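Local coordinates for substrate-binding protein (Synechococcus sp., PDB 6WPN) that probably binds an oligosaccharide or related sugar in the periplasm, as a substrate-binding protein of a transport system in a marine cyanobacterium, at residues 387-401 with 412-424. Numbering follows the deposited sequence.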
loop_
_atom_site.group_PDB
_atom_site.type_symbol
_atom_site.label_atom_id
_atom_site.label_comp_id
_atom_site.label_asym_id
_atom_site.label_seq_id
_atom_site.Cartn_x
_atom_site.Cartn_y
_atom_site.Cartn_z
ATOM N N GLY A 387 -10.489 12.323 4.184
ATOM C CA GLY A 387 -9.561 13.419 3.979
ATOM C C GLY A 387 -8.113 13.168 4.341
ATOM O O GLY A 387 -7.387 14.129 4.618
ATOM N N VAL A 388 -7.667 11.908 4.357
ATOM C CA VAL A 388 -6.288 11.618 4.740
ATOM C C VAL A 388 -5.318 11.992 3.627
ATOM O O VAL A 388 -4.143 12.277 3.890
ATOM C CB VAL A 388 -6.139 10.135 5.136
ATOM C CG1 VAL A 388 -6.154 9.249 3.908
ATOM C CG2 VAL A 388 -4.862 9.922 5.936
ATOM N N LYS A 389 -5.777 12.005 2.375
ATOM C CA LYS A 389 -4.904 12.421 1.286
ATOM C C LYS A 389 -4.716 13.931 1.253
ATOM O O LYS A 389 -3.650 14.407 0.846
ATOM C CB LYS A 389 -5.443 11.905 -0.048
ATOM C CG LYS A 389 -5.185 10.414 -0.258
ATOM C CD LYS A 389 -3.686 10.118 -0.310
ATOM C CE LYS A 389 -3.395 8.626 -0.382
ATOM N NZ LYS A 389 -3.779 7.917 0.872
ATOM N N ARG A 390 -5.724 14.694 1.679
ATOM C CA ARG A 390 -5.520 16.124 1.888
ATOM C C ARG A 390 -4.460 16.354 2.958
ATOM O O ARG A 390 -3.578 17.207 2.806
ATOM C CB ARG A 390 -6.834 16.775 2.319
ATOM C CG ARG A 390 -6.756 18.272 2.587
ATOM C CD ARG A 390 -6.632 19.068 1.303
ATOM N NE ARG A 390 -7.826 18.866 0.481
ATOM C CZ ARG A 390 -8.037 19.427 -0.704
ATOM N NH1 ARG A 390 -7.129 20.242 -1.226
ATOM N NH2 ARG A 390 -9.162 19.177 -1.364
ATOM N N LEU A 391 -4.535 15.585 4.048
ATOM C CA LEU A 391 -3.549 15.679 5.119
ATOM C C LEU A 391 -2.163 15.274 4.633
ATOM O O LEU A 391 -1.171 15.946 4.938
ATOM C CB LEU A 391 -3.987 14.801 6.289
ATOM C CG LEU A 391 -3.036 14.688 7.478
ATOM C CD1 LEU A 391 -2.972 16.015 8.215
ATOM C CD2 LEU A 391 -3.462 13.561 8.411
ATOM N N GLN A 392 -2.074 14.178 3.878
ATOM C CA GLN A 392 -0.786 13.757 3.336
ATOM C C GLN A 392 -0.170 14.846 2.470
ATOM O O GLN A 392 1.033 15.122 2.566
ATOM C CB GLN A 392 -0.950 12.476 2.522
ATOM C CG GLN A 392 0.299 12.093 1.747
ATOM C CD GLN A 392 0.102 10.848 0.906
ATOM O OE1 GLN A 392 -0.326 9.810 1.405
ATOM N NE2 GLN A 392 0.409 10.950 -0.379
ATOM N N SER A 393 -0.978 15.472 1.613
ATOM C CA SER A 393 -0.457 16.500 0.721
ATOM C C SER A 393 0.083 17.690 1.504
ATOM O O SER A 393 1.144 18.230 1.172
ATOM C CB SER A 393 -1.542 16.937 -0.259
ATOM O OG SER A 393 -1.039 17.908 -1.157
ATOM N N ILE A 394 -0.643 18.125 2.537
ATOM C CA ILE A 394 -0.194 19.261 3.337
ATOM C C ILE A 394 1.116 18.933 4.041
ATOM O O ILE A 394 2.042 19.753 4.081
ATOM C CB ILE A 394 -1.292 19.685 4.332
ATOM C CG1 ILE A 394 -2.499 20.263 3.584
ATOM C CG2 ILE A 394 -0.755 20.688 5.338
ATOM C CD1 ILE A 394 -3.590 20.747 4.489
ATOM N N ILE A 395 1.214 17.737 4.616
ATOM C CA ILE A 395 2.424 17.365 5.339
ATOM C C ILE A 395 3.601 17.234 4.377
ATOM O O ILE A 395 4.681 17.786 4.617
ATOM C CB ILE A 395 2.194 16.070 6.138
ATOM C CG1 ILE A 395 1.156 16.308 7.239
ATOM C CG2 ILE A 395 3.508 15.564 6.722
ATOM C CD1 ILE A 395 0.822 15.068 8.040
ATOM N N TYR A 396 3.399 16.534 3.256
ATOM C CA TYR A 396 4.485 16.361 2.294
ATOM C C TYR A 396 4.969 17.703 1.749
ATOM O O TYR A 396 6.175 17.901 1.549
ATOM C CB TYR A 396 4.048 15.456 1.139
ATOM C CG TYR A 396 3.963 13.977 1.465
ATOM C CD1 TYR A 396 3.850 13.531 2.775
ATOM C CD2 TYR A 396 4.031 13.027 0.454
ATOM C CE1 TYR A 396 3.770 12.185 3.066
ATOM C CE2 TYR A 396 3.961 11.676 0.731
ATOM C CZ TYR A 396 3.833 11.258 2.039
ATOM O OH TYR A 396 3.763 9.911 2.320
ATOM N N THR A 397 4.044 18.635 1.495
ATOM C CA THR A 397 4.423 19.943 0.962
ATOM C C THR A 397 5.263 20.727 1.960
ATOM O O THR A 397 6.286 21.317 1.592
ATOM C CB THR A 397 3.180 20.744 0.575
ATOM O OG1 THR A 397 2.498 20.083 -0.498
ATOM C CG2 THR A 397 3.566 22.155 0.148
ATOM N N GLN A 398 4.830 20.777 3.222
ATOM C CA GLN A 398 5.585 21.518 4.229
ATOM C C GLN A 398 6.922 20.845 4.522
ATOM O O GLN A 398 7.946 21.521 4.665
ATOM C CB GLN A 398 4.762 21.665 5.510
ATOM C CG GLN A 398 3.518 22.532 5.356
ATOM C CD GLN A 398 3.804 23.861 4.675
ATOM O OE1 GLN A 398 4.789 24.536 4.982
ATOM N NE2 GLN A 398 2.932 24.248 3.750
ATOM N N LEU A 399 6.934 19.514 4.607
ATOM C CA LEU A 399 8.195 18.814 4.818
ATOM C C LEU A 399 9.153 19.090 3.669
ATOM O O LEU A 399 10.359 19.266 3.880
ATOM C CB LEU A 399 7.946 17.313 4.962
ATOM C CG LEU A 399 9.182 16.429 5.151
ATOM C CD1 LEU A 399 9.959 16.850 6.383
ATOM C CD2 LEU A 399 8.788 14.971 5.255
ATOM N N GLN A 400 8.615 19.200 2.456
ATOM C CA GLN A 400 9.436 19.487 1.289
ATOM C C GLN A 400 10.102 20.851 1.399
ATOM O O GLN A 400 11.277 21.006 1.043
ATOM C CB GLN A 400 8.564 19.400 0.042
ATOM C CG GLN A 400 9.304 19.346 -1.260
ATOM C CD GLN A 400 8.379 18.973 -2.400
ATOM O OE1 GLN A 400 7.497 18.124 -2.242
ATOM N NE2 GLN A 400 8.570 19.607 -3.556
ATOM N N ARG A 401 9.376 21.851 1.903
ATOM C CA ARG A 401 9.971 23.167 2.109
ATOM C C ARG A 401 11.098 23.120 3.131
ATOM O O ARG A 401 12.071 23.873 3.017
ATOM C CB ARG A 401 8.905 24.165 2.562
ATOM C CG ARG A 401 7.785 24.391 1.569
ATOM C CD ARG A 401 6.741 25.298 2.175
ATOM N NE ARG A 401 7.241 26.656 2.323
ATOM C CZ ARG A 401 6.670 27.581 3.087
ATOM N NH1 ARG A 401 5.587 27.279 3.788
ATOM N NH2 ARG A 401 7.181 28.805 3.150
ATOM N N ALA A 412 7.818 23.931 9.401
ATOM C CA ALA A 412 6.971 23.070 8.580
ATOM C C ALA A 412 5.835 22.471 9.399
ATOM O O ALA A 412 4.687 22.420 8.943
ATOM C CB ALA A 412 7.812 21.966 7.934
ATOM N N VAL A 413 6.145 22.011 10.615
ATOM C CA VAL A 413 5.132 21.434 11.495
ATOM C C VAL A 413 4.017 22.434 11.750
ATOM O O VAL A 413 2.829 22.108 11.647
ATOM C CB VAL A 413 5.774 20.969 12.814
ATOM C CG1 VAL A 413 4.716 20.423 13.755
ATOM C CG2 VAL A 413 6.845 19.930 12.537
ATOM N N LEU A 414 4.385 23.666 12.099
ATOM C CA LEU A 414 3.372 24.671 12.401
ATOM C C LEU A 414 2.535 24.990 11.171
ATOM O O LEU A 414 1.304 25.077 11.256
ATOM C CB LEU A 414 4.028 25.939 12.941
ATOM C CG LEU A 414 2.980 26.921 13.451
ATOM C CD1 LEU A 414 2.343 26.377 14.727
ATOM C CD2 LEU A 414 3.554 28.316 13.655
ATOM N N GLU A 415 3.182 25.156 10.015
ATOM C CA GLU A 415 2.440 25.450 8.794
ATOM C C GLU A 415 1.501 24.308 8.439
ATOM O O GLU A 415 0.345 24.538 8.071
ATOM C CB GLU A 415 3.406 25.718 7.638
ATOM C CG GLU A 415 4.265 26.968 7.790
ATOM C CD GLU A 415 3.505 28.248 7.517
ATOM O OE1 GLU A 415 2.349 28.167 7.050
ATOM O OE2 GLU A 415 4.062 29.338 7.776
ATOM N N ALA A 416 1.973 23.067 8.565
ATOM C CA ALA A 416 1.105 21.923 8.297
ATOM C C ALA A 416 -0.060 21.871 9.277
ATOM O O ALA A 416 -1.209 21.646 8.879
ATOM C CB ALA A 416 1.912 20.627 8.346
ATOM N N GLU A 417 0.215 22.083 10.564
ATOM C CA GLU A 417 -0.845 22.053 11.567
ATOM C C GLU A 417 -1.902 23.113 11.279
ATOM O O GLU A 417 -3.105 22.842 11.340
ATOM C CB GLU A 417 -0.250 22.245 12.963
ATOM C CG GLU A 417 -1.286 22.385 14.061
ATOM C CD GLU A 417 -0.696 22.909 15.357
ATOM O OE1 GLU A 417 0.066 23.902 15.315
ATOM O OE2 GLU A 417 -0.991 22.321 16.419
ATOM N N GLN A 418 -1.466 24.334 10.964
ATOM C CA GLN A 418 -2.409 25.423 10.741
ATOM C C GLN A 418 -3.182 25.241 9.439
ATOM O O GLN A 418 -4.379 25.543 9.378
ATOM C CB GLN A 418 -1.660 26.754 10.747
ATOM C CG GLN A 418 -1.097 27.114 12.110
ATOM C CD GLN A 418 -0.100 28.252 12.050
ATOM O OE1 GLN A 418 0.336 28.656 10.971
ATOM N NE2 GLN A 418 0.262 28.785 13.213
ATOM N N GLN A 419 -2.521 24.740 8.392
ATOM C CA GLN A 419 -3.216 24.495 7.132
ATOM C C GLN A 419 -4.246 23.379 7.266
ATOM O O GLN A 419 -5.353 23.486 6.727
ATOM C CB GLN A 419 -2.213 24.179 6.027
ATOM C CG GLN A 419 -1.406 25.387 5.591
ATOM C CD GLN A 419 -0.604 25.127 4.335
ATOM O OE1 GLN A 419 -0.679 24.044 3.752
ATOM N NE2 GLN A 419 0.169 26.122 3.907
ATOM N N TRP A 420 -3.902 22.292 7.965
ATOM C CA TRP A 420 -4.877 21.221 8.151
ATOM C C TRP A 420 -6.068 21.697 8.976
ATOM O O TRP A 420 -7.216 21.355 8.672
ATOM C CB TRP A 420 -4.234 20.000 8.810
ATOM C CG TRP A 420 -5.274 19.001 9.225
ATOM C CD1 TRP A 420 -5.761 18.797 10.484
ATOM C CD2 TRP A 420 -5.995 18.107 8.366
ATOM N NE1 TRP A 420 -6.727 17.818 10.464
ATOM C CE2 TRP A 420 -6.888 17.378 9.177
ATOM C CE3 TRP A 420 -5.963 17.845 6.990
ATOM C CZ2 TRP A 420 -7.739 16.402 8.659
ATOM C CZ3 TRP A 420 -6.809 16.876 6.477
ATOM C CH2 TRP A 420 -7.686 16.166 7.310
ATOM N N ASN A 421 -5.818 22.471 10.034
ATOM C CA ASN A 421 -6.919 22.952 10.861
ATOM C C ASN A 421 -7.792 23.943 10.104
ATOM O O ASN A 421 -8.991 24.053 10.385
ATOM C CB ASN A 421 -6.379 23.571 12.150
ATOM C CG ASN A 421 -5.856 22.529 13.124
ATOM O OD1 ASN A 421 -6.252 21.366 13.075
ATOM N ND2 ASN A 421 -4.956 22.939 14.008
ATOM N N ARG A 422 -7.209 24.676 9.151
ATOM C CA ARG A 422 -8.003 25.467 8.217
ATOM C C ARG A 422 -8.979 24.584 7.451
ATOM O O ARG A 422 -10.178 24.880 7.370
ATOM C CB ARG A 422 -7.071 26.182 7.239
ATOM C CG ARG A 422 -6.419 27.457 7.735
ATOM C CD ARG A 422 -5.262 27.827 6.809
ATOM N NE ARG A 422 -5.629 27.741 5.396
ATOM C CZ ARG A 422 -4.765 27.846 4.390
ATOM N NH1 ARG A 422 -3.475 28.040 4.634
ATOM N NH2 ARG A 422 -5.186 27.750 3.136
ATOM N N TYR A 423 -8.474 23.488 6.881
ATOM C CA TYR A 423 -9.311 22.563 6.121
ATOM C C TYR A 423 -10.313 21.851 7.025
ATOM O O TYR A 423 -11.485 21.696 6.662
ATOM C CB TYR A 423 -8.406 21.565 5.390
ATOM C CG TYR A 423 -9.088 20.459 4.607
ATOM C CD1 TYR A 423 -9.272 19.198 5.159
ATOM C CD2 TYR A 423 -9.514 20.668 3.300
ATOM C CE1 TYR A 423 -9.881 18.180 4.437
ATOM C CE2 TYR A 423 -10.120 19.658 2.571
ATOM C CZ TYR A 423 -10.301 18.417 3.144
ATOM O OH TYR A 423 -10.904 17.411 2.421
ATOM N N ALA A 424 -9.874 21.429 8.215
ATOM C CA ALA A 424 -10.715 20.607 9.080
ATOM C C ALA A 424 -11.839 21.403 9.732
ATOM O O ALA A 424 -12.901 20.840 10.022
ATOM C CB ALA A 424 -9.861 19.935 10.154
#
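R390 and Y423 meet because each swings its CG anti to its own backbone N (chi1 179° and 176°), and the arginine chain then bends at chi2 and chi3. The bend lays R390 CG over the centre of the Y423 ring, 3.4 Å from the centroid, a CH-pi contact in which the aliphatic part of a long cationic side chain covers a flat ring, with R390 NE also reaching the ring's rim at CE2. Replacing Y423 with an alanine would probably strip R390 CG of its aromatic platform and leave the guanidinium arm freer to turn. W420 offers the next surface. L391 CD1 lies over one face of the indole, 4.0 Å from the six-membered ring centroid, and G387 O meets the ring's edge at CZ3 (3.4 Å). G387 holds the N-cap with a positive phi, a conformation that glycine adopts readily. Further along, the branched I394 puts CG2 against A416 CB (4.0 Å), where a small residue allows close approach. Q398, bent at chi2, is a knob in the hole formed by A412, E415, A416 and Q419; its OE1 accepts an in-plane, lone-pair hydrogen bond from R401 NH1 (3.1 Å), which steadies the amide from its own helix. No hydrogen bond links 387-401 to 412-424; the axes of these segments run nearly antiparallel (155°), 8.6 Å apart at closest approach, making an alpha-hairpin near the C-terminus. The indole NH of W420 is held by Q212 O, I395 and A412 both rest on F225 of helix 219-233, and L399 reaches that helix as well as helix 195-202.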